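Local coordinates for Cyclase/dehydrase (Mycobacterium smegmatis str. MC2 155, PDB 5Z8O), which is of unknown function but belongs to the START superfamily and polyketide cyclase/dehydrase family, which suggests that it binds a lipid or another hydrophobic ligand, at residues 19-22 and 26-29; 28-33 and 138-143; 48-53 and 79-84. All coordinates share one frame; numbering follows the deposited sequence.

Interaction 1 (19-22 and 26-29); sequences SIVS and AYPQ
Tyr27 reaches back from the start of helix 27-30 to Val21 near the end of helix 14-22, and its phenol makes every close approach from its segment. The polar part is one hydrogen bond, donated by Tyr27 OH to the main-chain Val21 O over a short 2.5 Å. The hydroxyl lies in the plane of the carbonyl, with a C=O...O angle of 134°, so it meets a lone pair of Val21 O. Because that carbonyl belongs to the last turn of a helix, where the dipole places partial negative charge, it is probably a good acceptor for the phenol.

Weaker contacts at the ring edge accompany the bond. Ile20 O lies in the plane of the Tyr27 ring, 3.6 Å from CE1, and Val21 O is 3.5 Å from the same CE1, so two successive carbonyls border one edge of the phenol and neither covers a face. The torsion at Tyr27 explains this reach: CG stands anti to the carbonyl carbon (chi1 -80°), directing the ring toward helix 14-22.

Van der Waals contact is slight: Val21 CG1 passes 3.8 Å from Tyr27 OH, the methyl being set beside its own carbonyl carbon, while the CA atoms of Val21 and Tyr27 remain 8.2 Å apart. The phenol thus spans most of the gap between the two backbones, and the total buried surface is only 109 Å².

The bond is a side-chain-to-backbone bridge between two short helices separated by a brief turn. Farther out, Ile20 ties this corner to the long helix 119-144 by packing on Leu137, Val141 and Leu144. The Tyr27 ring meets that of Trp30 almost perpendicularly, and Trp30 itself packs on Ala136 and Leu137 of the same long helix.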
loop_
_atom_site.group_PDB
_atom_site.type_symbol
_atom_site.label_atom_id
_atom_site.label_comp_id
_atom_site.label_asym_id
_atom_site.label_seq_id
_atom_site.Cartn_x
_atom_site.Cartn_y
_atom_site.Cartn_z
ATOM N N SER B 19 -21.622 -0.156 -11.021
ATOM C CA SER B 19 -20.539 0.614 -11.626
ATOM C C SER B 19 -19.913 1.584 -10.629
ATOM O O SER B 19 -18.695 1.793 -10.640
ATOM C CB SER B 19 -21.056 1.356 -12.862
ATOM O OG SER B 19 -21.967 2.395 -12.521
ATOM N N ILE B 20 -20.726 2.194 -9.767
ATOM C CA ILE B 20 -20.187 3.138 -8.793
ATOM C C ILE B 20 -19.331 2.416 -7.762
ATOM O O ILE B 20 -18.196 2.818 -7.481
ATOM C CB ILE B 20 -21.321 3.926 -8.116
ATOM C CG1 ILE B 20 -22.089 4.774 -9.130
ATOM C CG2 ILE B 20 -20.761 4.793 -7.008
ATOM C CD1 ILE B 20 -23.346 5.409 -8.546
ATOM N N VAL B 21 -19.863 1.335 -7.188
ATOM C CA VAL B 21 -19.144 0.594 -6.156
ATOM C C VAL B 21 -17.902 -0.084 -6.726
ATOM O O VAL B 21 -16.885 -0.211 -6.034
ATOM C CB VAL B 21 -20.093 -0.419 -5.485
ATOM C CG1 VAL B 21 -19.351 -1.258 -4.454
ATOM C CG2 VAL B 21 -21.261 0.304 -4.839
ATOM N N SER B 22 -17.950 -0.520 -7.988
ATOM C CA SER B 22 -16.808 -1.199 -8.591
ATOM C C SER B 22 -15.735 -0.236 -9.083
ATOM O O SER B 22 -14.588 -0.655 -9.283
ATOM C CB SER B 22 -17.266 -2.073 -9.760
ATOM O OG SER B 22 -17.721 -1.277 -10.838
ATOM N N ALA B 26 -12.416 5.867 -8.619
ATOM C CA ALA B 26 -13.251 7.059 -8.553
ATOM C C ALA B 26 -13.770 7.347 -7.150
ATOM O O ALA B 26 -14.426 8.375 -6.950
ATOM C CB ALA B 26 -14.435 6.941 -9.520
ATOM N N TYR B 27 -13.489 6.473 -6.181
ATOM C CA TYR B 27 -13.920 6.712 -4.803
ATOM C C TYR B 27 -13.559 8.094 -4.266
ATOM O O TYR B 27 -14.422 8.711 -3.618
ATOM C CB TYR B 27 -13.347 5.639 -3.863
ATOM C CG TYR B 27 -14.088 4.319 -3.865
ATOM C CD1 TYR B 27 -15.124 4.076 -4.756
ATOM C CD2 TYR B 27 -13.770 3.328 -2.943
ATOM C CE1 TYR B 27 -15.806 2.871 -4.748
ATOM C CE2 TYR B 27 -14.448 2.124 -2.924
ATOM C CZ TYR B 27 -15.466 1.901 -3.827
ATOM O OH TYR B 27 -16.140 0.701 -3.805
ATOM N N PRO B 28 -12.347 8.629 -4.465
ATOM C CA PRO B 28 -12.037 9.946 -3.883
ATOM C C PRO B 28 -12.916 11.073 -4.394
ATOM O O PRO B 28 -13.056 12.083 -3.695
ATOM C CB PRO B 28 -10.567 10.166 -4.275
ATOM C CG PRO B 28 -10.027 8.800 -4.528
ATOM C CD PRO B 28 -11.168 8.049 -5.136
ATOM N N GLN B 29 -13.534 10.923 -5.571
ATOM C CA GLN B 29 -14.351 11.995 -6.139
ATOM C C GLN B 29 -15.618 12.250 -5.331
ATOM O O GLN B 29 -16.129 13.377 -5.328
ATOM C CB GLN B 29 -14.720 11.669 -7.586
ATOM C CG GLN B 29 -13.534 11.551 -8.523
ATOM C CD GLN B 29 -13.934 11.034 -9.892
ATOM O OE1 GLN B 29 -15.096 11.133 -10.291
ATOM N NE2 GLN B 29 -12.973 10.473 -10.618
#

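Interaction 2 (28-33 and 138-143)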
loop_
_atom_site.group_PDB
_atom_site.type_symbol
_atom_site.label_atom_id
_atom_site.label_comp_id
_atom_site.label_asym_id
_atom_site.label_seq_id
_atom_site.Cartn_x
_atom_site.Cartn_y
_atom_site.Cartn_z
ATOM N N PRO B 28 -12.347 8.629 -4.465
ATOM C CA PRO B 28 -12.037 9.946 -3.883
ATOM C C PRO B 28 -12.916 11.073 -4.394
ATOM O O PRO B 28 -13.056 12.083 -3.695
ATOM C CB PRO B 28 -10.567 10.166 -4.275
ATOM C CG PRO B 28 -10.027 8.800 -4.528
ATOM C CD PRO B 28 -11.168 8.049 -5.136
ATOM N N GLN B 29 -13.534 10.923 -5.571
ATOM C CA GLN B 29 -14.351 11.995 -6.139
ATOM C C GLN B 29 -15.618 12.250 -5.331
ATOM O O GLN B 29 -16.129 13.377 -5.328
ATOM C CB GLN B 29 -14.720 11.669 -7.586
ATOM C CG GLN B 29 -13.534 11.551 -8.523
ATOM C CD GLN B 29 -13.934 11.034 -9.892
ATOM O OE1 GLN B 29 -15.096 11.133 -10.291
ATOM N NE2 GLN B 29 -12.973 10.473 -10.618
ATOM N N TRP B 30 -16.140 11.236 -4.644
ATOM C CA TRP B 30 -17.405 11.364 -3.931
ATOM C C TRP B 30 -17.303 11.010 -2.452
ATOM O O TRP B 30 -18.322 11.047 -1.752
ATOM C CB TRP B 30 -18.500 10.534 -4.624
ATOM C CG TRP B 30 -18.185 9.079 -4.858
ATOM C CD1 TRP B 30 -17.465 8.557 -5.894
ATOM C CD2 TRP B 30 -18.635 7.961 -4.080
ATOM N NE1 TRP B 30 -17.408 7.187 -5.791
ATOM C CE2 TRP B 30 -18.120 6.795 -4.687
ATOM C CE3 TRP B 30 -19.407 7.831 -2.920
ATOM C CZ2 TRP B 30 -18.353 5.518 -4.174
ATOM C CZ3 TRP B 30 -19.639 6.562 -2.412
ATOM C CH2 TRP B 30 -19.113 5.423 -3.040
ATOM N N ASN B 31 -16.124 10.636 -1.967
ATOM C CA ASN B 31 -15.880 10.426 -0.539
ATOM C C ASN B 31 -14.875 11.462 -0.048
ATOM O O ASN B 31 -13.692 11.402 -0.435
ATOM C CB ASN B 31 -15.374 9.010 -0.272
ATOM C CG ASN B 31 -16.411 7.956 -0.588
ATOM O OD1 ASN B 31 -16.412 7.373 -1.674
ATOM N ND2 ASN B 31 -17.312 7.710 0.357
ATOM N N PRO B 32 -15.279 12.425 0.787
ATOM C CA PRO B 32 -14.344 13.500 1.176
ATOM C C PRO B 32 -13.116 13.029 1.943
ATOM O O PRO B 32 -12.051 13.649 1.820
ATOM C CB PRO B 32 -15.219 14.424 2.037
ATOM C CG PRO B 32 -16.615 14.156 1.584
ATOM C CD PRO B 32 -16.655 12.697 1.239
ATOM N N GLU B 33 -13.222 11.953 2.718
ATOM C CA GLU B 33 -12.127 11.474 3.550
ATOM C C GLU B 33 -11.216 10.491 2.828
ATOM O O GLU B 33 -10.205 10.072 3.398
ATOM C CB GLU B 33 -12.692 10.798 4.800
ATOM C CG GLU B 33 -13.615 11.681 5.607
ATOM C CD GLU B 33 -14.714 10.882 6.274
ATOM O OE1 GLU B 33 -14.479 9.699 6.597
ATOM O OE2 GLU B 33 -15.823 11.430 6.451
ATOM N N GLU B 138 -25.508 8.001 -1.873
ATOM C CA GLU B 138 -26.705 8.730 -2.286
ATOM C C GLU B 138 -26.341 9.973 -3.087
ATOM O O GLU B 138 -26.929 10.244 -4.140
ATOM C CB GLU B 138 -27.542 9.107 -1.062
ATOM C CG GLU B 138 -28.161 7.922 -0.347
ATOM C CD GLU B 138 -29.088 8.337 0.777
ATOM O OE1 GLU B 138 -29.063 9.526 1.165
ATOM O OE2 GLU B 138 -29.833 7.471 1.280
ATOM N N GLY B 139 -25.371 10.746 -2.596
ATOM C CA GLY B 139 -24.941 11.926 -3.329
ATOM C C GLY B 139 -24.343 11.586 -4.680
ATOM O O GLY B 139 -24.612 12.264 -5.676
ATOM N N ARG B 140 -23.523 10.533 -4.735
ATOM C CA ARG B 140 -22.936 10.114 -6.003
ATOM C C ARG B 140 -24.001 9.636 -6.984
ATOM O O ARG B 140 -23.874 9.859 -8.194
ATOM C CB ARG B 140 -21.895 9.020 -5.755
ATOM C CG ARG B 140 -21.169 8.537 -6.995
ATOM C CD ARG B 140 -20.421 9.676 -7.664
ATOM N NE ARG B 140 -19.390 9.192 -8.578
ATOM C CZ ARG B 140 -18.498 9.974 -9.177
ATOM N NH1 ARG B 140 -18.519 11.284 -8.964
ATOM N NH2 ARG B 140 -17.590 9.451 -9.988
ATOM N N VAL B 141 -25.055 8.987 -6.483
ATOM C CA VAL B 141 -26.139 8.537 -7.352
ATOM C C VAL B 141 -26.876 9.732 -7.944
ATOM O O VAL B 141 -27.128 9.788 -9.152
ATOM C CB VAL B 141 -27.089 7.606 -6.579
ATOM C CG1 VAL B 141 -28.383 7.390 -7.352
ATOM C CG2 VAL B 141 -26.405 6.283 -6.309
ATOM N N GLU B 142 -27.229 10.706 -7.101
ATOM C CA GLU B 142 -27.899 11.907 -7.590
ATOM C C GLU B 142 -27.020 12.669 -8.572
ATOM O O GLU B 142 -27.515 13.227 -9.559
ATOM C CB GLU B 142 -28.282 12.803 -6.409
ATOM C CG GLU B 142 -28.678 14.225 -6.787
ATOM C CD GLU B 142 -30.078 14.332 -7.357
ATOM O OE1 GLU B 142 -30.875 13.387 -7.180
ATOM O OE2 GLU B 142 -30.380 15.370 -7.985
ATOM N N GLN B 143 -25.709 12.685 -8.331
ATOM C CA GLN B 143 -24.800 13.383 -9.232
ATOM C C GLN B 143 -24.707 12.682 -10.585
ATOM O O GLN B 143 -24.594 13.345 -11.624
ATOM C CB GLN B 143 -23.427 13.516 -8.572
ATOM C CG GLN B 143 -22.385 14.248 -9.397
ATOM C CD GLN B 143 -20.971 13.932 -8.954
ATOM O OE1 GLN B 143 -20.698 12.855 -8.425
ATOM N NE2 GLN B 143 -20.063 14.879 -9.155
#
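Trp30 and Arg140 meet with the aliphatic part of the arginine laid over one face of the indole. Arg140 CG sits 3.8 Å from the centroid of the five-membered ring, 14° off the ring normal, which makes the approach a CH-pi contact. The chain crosses the tryptophan at about a right angle, with Arg140 CB 3.8 Å from Trp30 CD2 and Arg140 CD 3.6 Å from Trp30 CD1. Farther along, Arg140 NE comes within 3.4 Å of the same Trp30 CD1, and the guanidinium and ring planes differ by only 20°. The guanidinium itself projects past the CD1 corner of the five-membered ring, and Trp30 CD1 lies under its face, toward the rim. A bend at the second torsion of Arg140 (chi2 60°) turns the chain along the ring.

Beyond the indole, the tip of Arg140 is divided between two glutamine oxygens. Its NH2 donates to Gln29 OE1 over 3.0 Å, and the bond is imperfect: the donor stands well above the carbonyl plane of the amide, while the amide and guanidinium planes are steeply inclined. NH1 donates to Gln143 OE1, 2.7 Å away, so the second partner comes from the arginine's own helix.

Around this pair, Ile20 of helix 14-22 touches both Trp30 and Arg140, and Ala136 and Leu137 lie against the indole. The chemistry is therefore that of a buried cation without a carboxylate partner in either segment: amide oxygens accept hydrogen bonds from NH2 and NH1, which together restrict the rotation of the guanidinium, while the indole face covers the aliphatic chain by CH-pi and van der Waals contact.

Interaction 3 (48-53 and 79-84)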
loop_
_atom_site.group_PDB
_atom_site.type_symbol
_atom_site.label_atom_id
_atom_site.label_comp_id
_atom_site.label_asym_id
_atom_site.label_seq_id
_atom_site.Cartn_x
_atom_site.Cartn_y
_atom_site.Cartn_z
ATOM N N PRO B 48 -10.156 -5.757 -10.630
ATOM C CA PRO B 48 -9.137 -5.508 -9.606
ATOM C C PRO B 48 -9.163 -6.558 -8.506
ATOM O O PRO B 48 -10.224 -6.967 -8.032
ATOM C CB PRO B 48 -9.510 -4.122 -9.066
ATOM C CG PRO B 48 -10.247 -3.473 -10.198
ATOM C CD PRO B 48 -10.995 -4.572 -10.887
ATOM N N SER B 49 -7.971 -6.997 -8.106
ATOM C CA SER B 49 -7.817 -7.977 -7.040
ATOM C C SER B 49 -7.150 -7.412 -5.794
ATOM O O SER B 49 -7.201 -8.057 -4.737
ATOM C CB SER B 49 -7.011 -9.185 -7.544
ATOM O OG SER B 49 -5.717 -8.791 -7.954
ATOM N N GLN B 50 -6.538 -6.231 -5.882
ATOM C CA GLN B 50 -5.866 -5.622 -4.741
ATOM C C GLN B 50 -5.872 -4.108 -4.904
ATOM O O GLN B 50 -5.629 -3.597 -6.001
ATOM C CB GLN B 50 -4.425 -6.137 -4.606
ATOM C CG GLN B 50 -3.716 -5.691 -3.329
ATOM C CD GLN B 50 -2.261 -6.125 -3.286
ATOM O OE1 GLN B 50 -1.549 -6.050 -4.287
ATOM N NE2 GLN B 50 -1.814 -6.583 -2.121
ATOM N N LEU B 51 -6.154 -3.397 -3.814
ATOM C CA LEU B 51 -6.265 -1.945 -3.834
ATOM C C LEU B 51 -5.378 -1.323 -2.766
ATOM O O LEU B 51 -5.129 -1.921 -1.718
ATOM C CB LEU B 51 -7.708 -1.470 -3.589
ATOM C CG LEU B 51 -8.843 -2.037 -4.434
ATOM C CD1 LEU B 51 -10.183 -1.593 -3.857
ATOM C CD2 LEU B 51 -8.701 -1.587 -5.881
ATOM N N ARG B 52 -4.929 -0.099 -3.037
ATOM C CA ARG B 52 -4.434 0.807 -2.009
ATOM C C ARG B 52 -5.457 1.916 -1.801
ATOM O O ARG B 52 -5.900 2.544 -2.768
ATOM C CB ARG B 52 -3.080 1.413 -2.390
ATOM C CG ARG B 52 -2.667 2.571 -1.479
ATOM C CD ARG B 52 -1.326 3.211 -1.863
ATOM N NE ARG B 52 -1.071 4.393 -1.040
ATOM C CZ ARG B 52 0.122 4.952 -0.859
ATOM N NH1 ARG B 52 1.199 4.437 -1.437
ATOM N NH2 ARG B 52 0.240 6.025 -0.089
ATOM N N LEU B 53 -5.824 2.160 -0.543
ATOM C CA LEU B 53 -6.773 3.208 -0.184
ATOM C C LEU B 53 -6.095 4.159 0.790
ATOM O O LEU B 53 -5.622 3.733 1.852
ATOM C CB LEU B 53 -8.043 2.617 0.431
ATOM C CG LEU B 53 -9.157 3.608 0.779
ATOM C CD1 LEU B 53 -10.010 3.897 -0.445
ATOM C CD2 LEU B 53 -10.012 3.091 1.932
ATOM N N MET B 79 -11.177 -7.481 1.819
ATOM C CA MET B 79 -10.526 -7.951 3.036
ATOM C C MET B 79 -9.215 -7.202 3.189
ATOM O O MET B 79 -8.321 -7.346 2.350
ATOM C CB MET B 79 -10.270 -9.460 2.990
ATOM C CG MET B 79 -11.521 -10.299 2.851
ATOM S SD MET B 79 -11.165 -12.066 2.816
ATOM C CE MET B 79 -10.542 -12.316 4.477
ATOM N N LEU B 80 -9.107 -6.405 4.249
ATOM C CA LEU B 80 -7.869 -5.694 4.525
ATOM C C LEU B 80 -6.726 -6.683 4.708
ATOM O O LEU B 80 -6.840 -7.651 5.462
ATOM C CB LEU B 80 -8.023 -4.831 5.777
ATOM C CG LEU B 80 -6.792 -4.007 6.166
ATOM C CD1 LEU B 80 -6.532 -2.923 5.131
ATOM C CD2 LEU B 80 -6.946 -3.407 7.554
ATOM N N GLN B 81 -5.629 -6.449 3.992
ATOM C CA GLN B 81 -4.423 -7.245 4.172
ATOM C C GLN B 81 -3.487 -6.604 5.185
ATOM O O GLN B 81 -2.904 -7.304 6.021
ATOM C CB GLN B 81 -3.707 -7.428 2.833
ATOM C CG GLN B 81 -4.496 -8.250 1.828
ATOM C CD GLN B 81 -3.901 -8.193 0.444
ATOM O OE1 GLN B 81 -3.495 -7.131 -0.023
ATOM N NE2 GLN B 81 -3.855 -9.337 -0.231
ATOM N N GLN B 82 -3.322 -5.286 5.111
ATOM C CA GLN B 82 -2.537 -4.543 6.088
ATOM C C GLN B 82 -2.986 -3.093 6.013
ATOM O O GLN B 82 -3.150 -2.553 4.916
ATOM C CB GLN B 82 -1.027 -4.665 5.821
ATOM C CG GLN B 82 -0.115 -4.066 6.907
ATOM C CD GLN B 82 -0.104 -2.543 6.950
ATOM O OE1 GLN B 82 -0.391 -1.877 5.958
ATOM N NE2 GLN B 82 0.211 -1.989 8.116
ATOM N N GLY B 83 -3.212 -2.480 7.166
ATOM C CA GLY B 83 -3.607 -1.086 7.186
ATOM C C GLY B 83 -3.262 -0.454 8.511
ATOM O O GLY B 83 -3.002 -1.141 9.504
ATOM N N ASP B 84 -3.249 0.875 8.514
ATOM C CA ASP B 84 -3.108 1.600 9.765
ATOM C C ASP B 84 -4.341 1.368 10.629
ATOM O O ASP B 84 -5.463 1.283 10.120
ATOM C CB ASP B 84 -2.918 3.098 9.510
ATOM C CG ASP B 84 -1.619 3.411 8.792
ATOM O OD1 ASP B 84 -0.545 3.285 9.424
ATOM O OD2 ASP B 84 -1.669 3.797 7.604
#
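Gln50 and Gln81 join their amides across the curved antiparallel sheet of the helix-grip fold, bridging strands 48-57 and 75-83 that are separated by strand 60-69. Gln81 belongs to a classic beta bulge, since it and Gln82 both face Ile65 on that middle strand. The backbones are far apart, with 9.2 Å between the CA atoms of Gln50 and Gln81, and the side chains close the distance.

Starting from CB, Gln50 places CG anti to the backbone N (chi1 -172°) and runs on extended, its side chain resting against Leu40 of strand 34-42. CG is the first atom to meet the other segment, at 3.6 Å from Gln81 OE1. Gln50 CD follows at the same 3.6 Å from this oxygen. At the tip, NE2 donates a hydrogen bond to Gln81 OE1 over 2.7 Å, with an almost straight N-H...O angle of 166°. The acceptor lies close to the plane of the Gln50 amide, and NE2 lies in the carbonyl plane of Gln81, on a lone pair. The bond thus lies near the plane of each amide although the two planes are 80° apart, the side chains crossing at about a right angle.

The contact sits beside the dimer interface, where Arg52 of this chain and Asp84 of the second subunit, and reciprocally Asp84 and the Arg52 of that subunit, form intersubunit salt bridges. There Gln50 NE2 has two acceptors: Gln81 OE1 within the chain and, across the interface, OE1 of Gln50 in the second subunit.

Interaction 1 is the buried contact, whereas interactions 2 and 3 are partly buried, each including an exposed glutamine. Interactions 1 and 2 share helix 27-30 and touch directly, Ile20 CG2 lying 3.8 Å from Arg140 CG and equally near Trp30 CZ2, so together they link two short helices to the long C-terminal one. Interaction 3 lies on the sheet, its centre about 15 Å from that of interaction 1 and about 21 Å from that of interaction 2. The chemistry differs accordingly: a phenol on a helix-end carbonyl, an arginine methylene over an indole face with its guanidinium held by amide oxygens, and an amide pair that continues into the second subunit.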